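Local structure of putative adenylate cyclase (Vibrio parahaemolyticus, 2ACA) at residues A[46-51]-A[99-104]; A[51-56]-A[106-111]; A[59-64]-A[76-81]; A[72-77]-A[87-92]. The protein is of uncharacterised function but, as a CYTH-family protein resembling class IV adenylate cyclases, probably binds a nucleoside triphosphate and may convert ATP to cyclic AMP. One frame throughout, in Å; residues are numbered along the deposited sequence.

Contact 1 of 4, residues A[46-51]-A[99-104]; sequences WFYDTP and MLENMG
L100 sets a single methyl on the ring of Y48. CD1 of L100 stands 3.8 Å from the centroid of the Y48 ring, only 11° off the ring normal, a CH-pi contact over the middle of one face. The other delta branch of L100 does not reach the ring. Each residue has its CG anti to its own carbonyl carbon (chi1 -67° for Y48, -75° for L100), and this sends the two side chains into the gap between strand and helix. At its edge the ring has E101 CG, which is more distant.

The polar part runs through water. One molecule lies in the ring plane, 2.6 Å from Y48 OH, and donates to E101 OE2 at 2.8 Å. The phenol and the carboxylate are thus tied together without touching, and no direct hydrogen bond joins the two segments.

At the far end G104 O packs on P51 CD, 3.7 Å away, and on T50 CA at 3.9 Å. G104 is the C-prime residue of a Schellman motif that ends the helix, with its N bonded to E101 O at 2.8 Å and Y105 N returning to L100 O.

Strand 35-49 is flanked here by 61-68 and 106-120, and Y48 lies against L62 and L64 of the first and V107 of the second. Helix 93-102 packs on strands 35-49 and 61-68, with Y48 on Q97 and L100 on L64; L100 also packs on W75 of the second subunit.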
# COMPACT_ATOMS: atom_id res chain seq x y z
N TRP A 46 -3.32 13.20 3.48
CA TRP A 46 -4.71 13.06 3.09
C TRP A 46 -5.35 12.13 4.10
O TRP A 46 -4.99 10.95 4.16
CB TRP A 46 -4.81 12.43 1.70
CG TRP A 46 -4.39 13.32 0.58
CD1 TRP A 46 -5.20 14.14 -0.15
CD2 TRP A 46 -3.08 13.43 0.02
NE1 TRP A 46 -4.47 14.76 -1.14
CE2 TRP A 46 -3.16 14.35 -1.05
CE3 TRP A 46 -1.84 12.86 0.32
CZ2 TRP A 46 -2.06 14.70 -1.83
CZ3 TRP A 46 -0.74 13.20 -0.46
CH2 TRP A 46 -0.86 14.12 -1.52
N PHE A 47 -6.27 12.65 4.91
CA PHE A 47 -6.95 11.83 5.90
C PHE A 47 -8.25 11.28 5.31
O PHE A 47 -9.00 12.02 4.66
CB PHE A 47 -7.27 12.63 7.16
CG PHE A 47 -6.05 13.14 7.88
CD1 PHE A 47 -5.21 14.07 7.27
CD2 PHE A 47 -5.74 12.67 9.15
CE1 PHE A 47 -4.06 14.52 7.93
CE2 PHE A 47 -4.59 13.11 9.81
CZ PHE A 47 -3.75 14.04 9.20
N TYR A 48 -8.52 10.00 5.55
CA TYR A 48 -9.73 9.36 5.03
C TYR A 48 -10.65 8.78 6.08
O TYR A 48 -10.23 8.46 7.20
CB TYR A 48 -9.37 8.22 4.08
CG TYR A 48 -8.70 8.65 2.80
CD1 TYR A 48 -7.36 8.99 2.78
CD2 TYR A 48 -9.42 8.70 1.61
CE1 TYR A 48 -6.75 9.38 1.61
CE2 TYR A 48 -8.81 9.08 0.43
CZ TYR A 48 -7.48 9.42 0.44
OH TYR A 48 -6.87 9.81 -0.72
N ASP A 49 -11.91 8.63 5.69
CA ASP A 49 -12.92 8.04 6.55
C ASP A 49 -14.19 7.79 5.72
O ASP A 49 -14.32 8.31 4.61
CB ASP A 49 -13.24 8.94 7.75
CG ASP A 49 -13.75 8.14 8.95
OD1 ASP A 49 -14.25 7.01 8.74
OD2 ASP A 49 -13.66 8.63 10.10
N THR A 50 -15.11 7.00 6.26
CA THR A 50 -16.35 6.70 5.56
C THR A 50 -17.32 7.87 5.74
O THR A 50 -17.02 8.84 6.45
CB THR A 50 -17.01 5.44 6.13
OG1 THR A 50 -17.40 5.67 7.49
CG2 THR A 50 -16.03 4.27 6.09
N PRO A 51 -18.49 7.80 5.09
CA PRO A 51 -19.46 8.89 5.22
C PRO A 51 -19.90 9.17 6.67
O PRO A 51 -19.98 10.32 7.08
CB PRO A 51 -20.61 8.43 4.34
CG PRO A 51 -19.89 7.69 3.24
CD PRO A 51 -18.90 6.86 4.03
N MSE A 99 -8.08 3.56 -4.85
CA MSE A 99 -8.57 2.33 -4.23
C MSE A 99 -9.35 2.60 -2.95
O MSE A 99 -10.38 1.98 -2.71
CB MSE A 99 -7.40 1.37 -3.94
CG MSE A 99 -6.84 0.69 -5.18
SE MSE A 99 -5.45 -0.63 -4.78
CE MSE A 99 -4.00 0.63 -4.62
N LEU A 100 -8.87 3.53 -2.12
CA LEU A 100 -9.57 3.86 -0.88
C LEU A 100 -10.97 4.44 -1.17
O LEU A 100 -11.93 4.18 -0.45
CB LEU A 100 -8.76 4.85 -0.04
CG LEU A 100 -7.53 4.34 0.72
CD1 LEU A 100 -6.94 5.46 1.58
CD2 LEU A 100 -7.95 3.16 1.59
N GLU A 101 -11.09 5.22 -2.23
CA GLU A 101 -12.39 5.79 -2.56
C GLU A 101 -13.30 4.67 -3.05
O GLU A 101 -14.48 4.61 -2.71
CB GLU A 101 -12.23 6.88 -3.62
CG GLU A 101 -11.27 7.96 -3.17
CD GLU A 101 -11.48 9.28 -3.87
OE1 GLU A 101 -12.58 9.85 -3.74
OE2 GLU A 101 -10.54 9.76 -4.54
N ASN A 102 -12.74 3.76 -3.83
CA ASN A 102 -13.49 2.63 -4.34
C ASN A 102 -13.92 1.78 -3.14
O ASN A 102 -14.96 1.13 -3.16
CB ASN A 102 -12.60 1.84 -5.31
CG ASN A 102 -13.38 0.86 -6.18
OD1 ASN A 102 -12.83 0.27 -7.11
ND2 ASN A 102 -14.66 0.68 -5.87
N MSE A 103 -13.12 1.82 -2.07
CA MSE A 103 -13.43 1.07 -0.85
C MSE A 103 -14.46 1.80 0.01
O MSE A 103 -14.75 1.38 1.13
CB MSE A 103 -12.14 0.81 -0.05
CG MSE A 103 -11.30 -0.34 -0.62
SE MSE A 103 -9.39 -0.27 -0.22
CE MSE A 103 -9.43 -0.94 1.60
N GLY A 104 -14.99 2.90 -0.51
CA GLY A 104 -15.99 3.65 0.22
C GLY A 104 -15.48 4.77 1.11
O GLY A 104 -16.25 5.37 1.85
O HOH W 1 -8.50 10.36 -2.68

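Contact 2 of 4, residues A[51-56]-A[106-111]; sequences PQRTLT and EVIQCS
R53 and I108 run antiparallel alongside one another, the guanidinium lying against the CG2 methyl of the isoleucine. I108 CG2 sits on one face of the guanidinium, offset toward its rim, and comes closest at NE, 3.4 Å away. Near the plane of the same group, at its edge, is P51 CA. The arginine arrives there by a bend: CG is anti to the carbonyl carbon, chi2 turns the chain at -67°, and the rest runs back over the turn toward the strand.

E106 meets R53 nearly at right angles. Its OE2 accepts from R53 NH1 at 3.1 Å in a salt bridge that is far from straight, with 136° at the hydrogen. The carboxylate and guanidinium planes are 69° apart, so the two groups do not pair in the flat, two-pronged manner, and NH1 approaches OE2 from above the carboxylate plane. NH1 also makes a weak hydrogen bond to T50 O.

I108 and Q109 form a classic beta bulge, both facing F47 of strand 35-49, where the chain turns a corner. On the facing segment R53 is the N-cap residue of helix 54-57.

The CG1-CD1 branch of I108 points toward the first turn of this helix, with CD1 4.1 Å from T56 OG1. The two side chains again run in opposite senses, and the hydroxyl has its polar partner in D49 OD2. P51 flanks the salt bridge, its CA 4.2 Å from E106 OE2.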
# COMPACT_ATOMS: atom_id res chain seq x y z
N PRO A 51 -18.49 7.80 5.09
CA PRO A 51 -19.46 8.89 5.22
C PRO A 51 -19.90 9.17 6.67
O PRO A 51 -19.98 10.32 7.08
CB PRO A 51 -20.61 8.43 4.34
CG PRO A 51 -19.89 7.69 3.24
CD PRO A 51 -18.90 6.86 4.03
N GLN A 52 -20.16 8.12 7.45
CA GLN A 52 -20.58 8.34 8.83
C GLN A 52 -19.40 8.57 9.78
O GLN A 52 -19.58 8.65 10.99
CB GLN A 52 -21.45 7.18 9.35
CG GLN A 52 -20.80 5.81 9.31
CD GLN A 52 -21.15 5.05 8.05
OE1 GLN A 52 -22.32 4.74 7.80
NE2 GLN A 52 -20.14 4.75 7.24
N ARG A 53 -18.20 8.67 9.21
CA ARG A 53 -17.00 8.92 10.00
C ARG A 53 -16.73 7.83 11.03
O ARG A 53 -16.38 8.11 12.18
CB ARG A 53 -17.13 10.28 10.70
CG ARG A 53 -17.31 11.45 9.74
CD ARG A 53 -16.05 11.68 8.92
NE ARG A 53 -16.14 12.86 8.06
CZ ARG A 53 -16.78 12.91 6.90
NH1 ARG A 53 -17.40 11.83 6.43
NH2 ARG A 53 -16.79 14.03 6.19
N THR A 54 -16.87 6.59 10.58
CA THR A 54 -16.67 5.40 11.41
C THR A 54 -15.30 5.29 12.08
O THR A 54 -15.20 4.97 13.27
CB THR A 54 -16.94 4.14 10.56
OG1 THR A 54 -18.29 4.20 10.10
CG2 THR A 54 -16.71 2.87 11.37
N LEU A 55 -14.24 5.53 11.32
CA LEU A 55 -12.90 5.47 11.88
C LEU A 55 -12.70 6.53 12.97
O LEU A 55 -12.09 6.26 14.01
CB LEU A 55 -11.87 5.64 10.77
CG LEU A 55 -11.86 4.49 9.76
CD1 LEU A 55 -10.91 4.80 8.63
CD2 LEU A 55 -11.47 3.20 10.47
N THR A 56 -13.21 7.73 12.73
CA THR A 56 -13.07 8.81 13.70
C THR A 56 -13.82 8.51 15.01
O THR A 56 -13.34 8.83 16.09
CB THR A 56 -13.56 10.15 13.12
OG1 THR A 56 -12.85 10.43 11.90
CG2 THR A 56 -13.29 11.29 14.09
N GLU A 106 -13.54 8.55 1.87
CA GLU A 106 -13.46 9.89 1.29
C GLU A 106 -12.49 10.78 2.10
O GLU A 106 -12.36 10.63 3.31
CB GLU A 106 -14.84 10.55 1.25
CG GLU A 106 -15.56 10.60 2.59
CD GLU A 106 -16.93 11.24 2.49
OE1 GLU A 106 -17.67 10.94 1.53
OE2 GLU A 106 -17.28 12.04 3.38
N VAL A 107 -11.82 11.70 1.41
CA VAL A 107 -10.89 12.61 2.07
C VAL A 107 -11.67 13.51 3.01
O VAL A 107 -12.53 14.27 2.58
CB VAL A 107 -10.15 13.51 1.06
CG1 VAL A 107 -9.16 14.40 1.80
CG2 VAL A 107 -9.41 12.66 0.03
N ILE A 108 -11.39 13.42 4.31
CA ILE A 108 -12.09 14.27 5.25
C ILE A 108 -11.18 15.42 5.63
O ILE A 108 -11.55 16.30 6.40
CB ILE A 108 -12.49 13.49 6.50
CG1 ILE A 108 -11.24 13.00 7.24
CG2 ILE A 108 -13.38 12.31 6.10
CD1 ILE A 108 -11.53 12.21 8.49
N GLN A 109 -9.98 15.42 5.06
CA GLN A 109 -9.00 16.45 5.35
C GLN A 109 -7.69 16.22 4.61
O GLN A 109 -7.24 15.08 4.43
CB GLN A 109 -8.75 16.50 6.86
CG GLN A 109 -7.59 17.37 7.30
CD GLN A 109 -7.43 17.39 8.80
OE1 GLN A 109 -8.16 18.09 9.52
NE2 GLN A 109 -6.47 16.61 9.30
N CYS A 110 -7.09 17.32 4.16
CA CYS A 110 -5.82 17.28 3.46
C CYS A 110 -4.94 18.37 4.07
O CYS A 110 -5.46 19.35 4.60
CB CYS A 110 -6.00 17.51 1.96
SG CYS A 110 -7.09 18.86 1.51
N SER A 111 -3.63 18.20 4.00
CA SER A 111 -2.73 19.18 4.58
C SER A 111 -1.34 19.14 3.98
O SER A 111 -0.92 18.13 3.42
CB SER A 111 -2.62 18.96 6.09
OG SER A 111 -2.10 17.67 6.36

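Contact 3 of 4, residues A[59-64]-A[76-81]; sequences GKSLVL and IVKGPE
The peptide units of S61 and K78, and those of V63 and I76, meet edge on in antiparallel register. S61 and K78 form one hydrogen-bonded pair: K78 N lies in the carbonyl plane of S61, 2.9 Å from its O, whereas S61 N is tilted a little from the carbonyl plane of K78. V63 and I76 form the next, both bonds 2.7 Å (V63 N to I76 O, I76 N to V63 O). L62 and V77 are the non-hydrogen-bonded pair between them.

Beyond the ladder K60 runs beside the puckered, apolar ring of P80 in the same direction, its extended chain bringing CE to 3.7 Å from P80 CD, while G59 O lies 3.4 Å from P80 CA in a CA-H...O contact. The peptide bond before P80 is cis. A water donates to both G59 O and P80 O, joining the two carbonyls across the end of the ladder.

The strand alternation sorts the side chains. L62 CD1 packs on V77 CG2 at 3.8 Å on one face; the other carries S61, V63, I76 and K78. The side chain of K78 comes within about 4 Å of a bound phosphate (nearest atoms), probably from the crystallisation liquor, and makes a long, weak ion pair with E12, consistent with the charged tunnel that receives triphosphates in CYTH proteins.

The pair is the hairpin 61-68/72-78. Strand 35-49 adjoins it on one side and strand 85-89 on the other. On the L62 face M99 and M103 of the second subunit pack, and K60 NZ bonds to N102 O of that subunit.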
# COMPACT_ATOMS: atom_id res chain seq x y z
N GLY A 59 -11.77 6.22 17.23
CA GLY A 59 -10.45 6.67 17.64
C GLY A 59 -9.35 6.23 16.70
O GLY A 59 -8.24 5.93 17.11
N LYS A 60 -9.66 6.19 15.41
CA LYS A 60 -8.68 5.77 14.43
C LYS A 60 -8.53 6.80 13.33
O LYS A 60 -9.43 7.60 13.08
CB LYS A 60 -9.10 4.43 13.83
CG LYS A 60 -9.30 3.33 14.85
CD LYS A 60 -9.95 2.10 14.21
CE LYS A 60 -10.19 1.00 15.24
NZ LYS A 60 -10.85 -0.18 14.64
N SER A 61 -7.38 6.78 12.67
CA SER A 61 -7.12 7.68 11.57
C SER A 61 -6.46 6.88 10.46
O SER A 61 -5.62 6.01 10.70
CB SER A 61 -6.22 8.85 12.01
OG SER A 61 -5.04 8.38 12.64
N LEU A 62 -6.88 7.17 9.23
CA LEU A 62 -6.38 6.51 8.03
C LEU A 62 -5.74 7.61 7.20
O LEU A 62 -6.40 8.58 6.85
CB LEU A 62 -7.56 5.88 7.27
CG LEU A 62 -7.34 5.37 5.85
CD1 LEU A 62 -6.29 4.28 5.81
CD2 LEU A 62 -8.67 4.85 5.31
N VAL A 63 -4.47 7.47 6.88
CA VAL A 63 -3.78 8.51 6.15
C VAL A 63 -2.90 8.06 4.98
O VAL A 63 -2.22 7.05 5.06
CB VAL A 63 -2.87 9.33 7.13
CG1 VAL A 63 -2.07 10.39 6.37
CG2 VAL A 63 -3.72 9.97 8.23
N LEU A 64 -2.95 8.82 3.90
CA LEU A 64 -2.07 8.58 2.77
C LEU A 64 -1.11 9.76 2.90
O LEU A 64 -1.55 10.90 3.13
CB LEU A 64 -2.84 8.61 1.44
CG LEU A 64 -3.65 7.33 1.15
CD1 LEU A 64 -4.24 7.37 -0.25
CD2 LEU A 64 -2.73 6.12 1.28
N ILE A 76 -0.97 4.94 6.17
CA ILE A 76 -0.92 4.90 7.64
C ILE A 76 -2.24 4.76 8.37
O ILE A 76 -3.24 5.34 7.97
CB ILE A 76 -0.31 6.22 8.22
CG1 ILE A 76 0.92 6.65 7.44
CG2 ILE A 76 -0.04 6.06 9.72
CD1 ILE A 76 2.00 5.64 7.38
N VAL A 77 -2.22 4.00 9.46
CA VAL A 77 -3.39 3.88 10.31
C VAL A 77 -2.95 4.01 11.78
O VAL A 77 -2.11 3.25 12.26
CB VAL A 77 -4.12 2.55 10.13
CG1 VAL A 77 -5.29 2.49 11.07
CG2 VAL A 77 -4.61 2.43 8.69
N LYS A 78 -3.52 5.00 12.47
CA LYS A 78 -3.20 5.25 13.87
C LYS A 78 -4.37 4.90 14.75
O LYS A 78 -5.53 5.07 14.35
CB LYS A 78 -2.83 6.73 14.08
CG LYS A 78 -1.49 7.15 13.51
CD LYS A 78 -1.23 8.63 13.75
CE LYS A 78 0.13 9.07 13.24
NZ LYS A 78 1.25 8.50 14.04
N GLY A 79 -4.07 4.44 15.97
CA GLY A 79 -5.12 4.07 16.91
C GLY A 79 -5.58 2.63 16.74
O GLY A 79 -5.04 1.91 15.90
N PRO A 80 -6.57 2.18 17.52
CA PRO A 80 -7.27 2.97 18.55
C PRO A 80 -6.41 3.22 19.78
O PRO A 80 -6.54 4.25 20.43
CB PRO A 80 -8.50 2.12 18.85
CG PRO A 80 -7.99 0.73 18.67
CD PRO A 80 -7.19 0.85 17.39
N GLU A 81 -5.53 2.27 20.11
CA GLU A 81 -4.66 2.43 21.26
C GLU A 81 -3.82 3.70 21.10
O GLU A 81 -3.29 3.97 20.03
CB GLU A 81 -3.74 1.21 21.40
CG GLU A 81 -4.46 -0.09 21.73
CD GLU A 81 -5.23 -0.67 20.56
OE1 GLU A 81 -5.93 -1.69 20.74
OE2 GLU A 81 -5.13 -0.10 19.45
O HOH W 2 -7.29 6.91 19.81

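Contact 4 of 4, residues A[72-77]-A[87-92]; sequences IKLWIV and ATNITK
K73 NZ donates to T91 O at 2.7 Å, the shortest polar bond between the two segments. The lysine chain is bent at chi3 (-72°), which turns its end toward the loop that follows the neighbouring strand, and the ammonium nitrogen meets the carbonyl oxygen from above the carbonyl plane. The backbone of K73 is held as well. Its O accepts from I90 N at 3.0 Å, and its N gives to a water (3.1 Å from K73 N) that in turn donates to N89 OD1.

Further along, W75 and T88 form an antiparallel hydrogen-bonded pair. W75 N reaches T88 O at 3.1 Å, nearly along the C=O axis, and T88 N returns to W75 O at 3.2 Å.

L74 and N89 extend together from one face of the sheet, with L74 CD2 3.4 Å from N89 OD1. On the other, T88 CG2 approaches the indole of W75 obliquely, 3.6 Å from CE3; I90 CG2 packs against W75 CB.

T88 OG1 bonds to K92 N of the second subunit, and the W75 rings of the two subunits stack on each other. The arrangement is a beta hairpin, 72-78 with 85-89, whose last strand is outermost within the chain and forms part of the dimer interface.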
# COMPACT_ATOMS: atom_id res chain seq x y z
N ILE A 72 8.95 9.73 -0.54
CA ILE A 72 8.49 8.77 0.46
C ILE A 72 6.98 8.84 0.44
O ILE A 72 6.40 9.93 0.53
CB ILE A 72 9.04 9.11 1.87
CG1 ILE A 72 10.54 8.83 1.92
CG2 ILE A 72 8.33 8.29 2.93
CD1 ILE A 72 11.21 9.26 3.22
N LYS A 73 6.34 7.69 0.32
CA LYS A 73 4.88 7.61 0.26
C LYS A 73 4.40 6.52 1.19
O LYS A 73 4.85 5.38 1.11
CB LYS A 73 4.45 7.34 -1.19
CG LYS A 73 4.86 8.47 -2.12
CD LYS A 73 4.62 8.20 -3.59
CE LYS A 73 5.60 7.18 -4.14
NZ LYS A 73 5.62 7.22 -5.64
N LEU A 74 3.48 6.88 2.08
CA LEU A 74 3.00 5.92 3.06
C LEU A 74 1.50 5.79 3.18
O LEU A 74 0.76 6.71 2.88
CB LEU A 74 3.56 6.28 4.44
CG LEU A 74 5.09 6.36 4.60
CD1 LEU A 74 5.45 7.41 5.63
CD2 LEU A 74 5.63 4.99 5.01
N TRP A 75 1.08 4.62 3.64
CA TRP A 75 -0.31 4.32 3.91
C TRP A 75 -0.23 4.13 5.42
O TRP A 75 0.52 3.28 5.91
CB TRP A 75 -0.72 3.05 3.14
CG TRP A 75 -1.95 2.38 3.63
CD1 TRP A 75 -2.96 2.93 4.38
CD2 TRP A 75 -2.32 1.02 3.41
NE1 TRP A 75 -3.92 1.99 4.63
CE2 TRP A 75 -3.56 0.80 4.04
CE3 TRP A 75 -1.72 -0.05 2.72
CZ2 TRP A 75 -4.21 -0.43 4.02
CZ3 TRP A 75 -2.36 -1.28 2.70
CH2 TRP A 75 -3.60 -1.46 3.35
N ILE A 76 -0.97 4.94 6.17
CA ILE A 76 -0.92 4.90 7.64
C ILE A 76 -2.24 4.76 8.37
O ILE A 76 -3.24 5.34 7.97
CB ILE A 76 -0.31 6.22 8.22
CG1 ILE A 76 0.92 6.65 7.44
CG2 ILE A 76 -0.04 6.06 9.72
CD1 ILE A 76 2.00 5.64 7.38
N VAL A 77 -2.22 4.00 9.46
CA VAL A 77 -3.39 3.88 10.31
C VAL A 77 -2.95 4.01 11.78
O VAL A 77 -2.11 3.25 12.26
CB VAL A 77 -4.12 2.55 10.13
CG1 VAL A 77 -5.29 2.49 11.07
CG2 VAL A 77 -4.61 2.43 8.69
N ALA A 87 2.01 1.21 9.46
CA ALA A 87 2.24 1.81 8.16
C ALA A 87 2.98 0.87 7.24
O ALA A 87 3.48 -0.17 7.65
CB ALA A 87 3.05 3.07 8.32
N THR A 88 3.03 1.26 5.98
CA THR A 88 3.77 0.52 4.98
C THR A 88 4.00 1.49 3.84
O THR A 88 3.14 2.32 3.55
CB THR A 88 3.00 -0.70 4.44
OG1 THR A 88 3.81 -1.36 3.46
CG2 THR A 88 1.70 -0.27 3.78
N ASN A 89 5.16 1.40 3.22
CA ASN A 89 5.46 2.26 2.08
C ASN A 89 4.64 1.74 0.89
O ASN A 89 4.35 0.54 0.80
CB ASN A 89 6.96 2.22 1.77
CG ASN A 89 7.79 2.92 2.84
OD1 ASN A 89 8.03 4.12 2.77
ND2 ASN A 89 8.23 2.16 3.84
N ILE A 90 4.26 2.66 0.00
CA ILE A 90 3.50 2.31 -1.20
C ILE A 90 4.20 3.01 -2.35
O ILE A 90 4.81 4.07 -2.16
CB ILE A 90 2.02 2.80 -1.12
CG1 ILE A 90 1.97 4.31 -0.83
CG2 ILE A 90 1.27 2.04 -0.02
CD1 ILE A 90 0.55 4.88 -0.78
N THR A 91 4.14 2.43 -3.54
CA THR A 91 4.80 3.02 -4.71
C THR A 91 3.90 3.93 -5.54
O THR A 91 4.39 4.85 -6.19
CB THR A 91 5.38 1.93 -5.62
OG1 THR A 91 4.34 1.02 -5.99
CG2 THR A 91 6.50 1.17 -4.90
N LYS A 92 2.60 3.69 -5.52
CA LYS A 92 1.67 4.52 -6.31
C LYS A 92 0.63 5.20 -5.43
O LYS A 92 -0.38 4.60 -5.06
CB LYS A 92 0.96 3.66 -7.36
CG LYS A 92 1.89 3.03 -8.38
CD LYS A 92 1.13 2.12 -9.33
CE LYS A 92 2.08 1.43 -10.30
NZ LYS A 92 3.11 0.62 -9.58
O HOH W 3 8.44 5.35 0.22

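How the contacts relate
All four contacts belong to one antiparallel sheet, which in CYTH proteins curls into a tunnel. The strands involved lie side by side at one end of the sheet, in the order 106-120, 35-49, 61-68, 72-78, 85-89. Contacts 1 and 2, with centres 7 Å apart, share P51, and their segments alternate along the chain; strands 35-49 and 106-120, which they use, are neighbours. Contacts 3 and 4 lie nested within the chain closed by contact 1 and share I76 and V77 on strand 72-78, their centres 13 Å apart. Contact 2 is 18 Å from contact 4, centre to centre. Contacts 1, 3 and 4 all touch the second subunit, so this part of the sheet, with helix 93-102, contributes to the dimer.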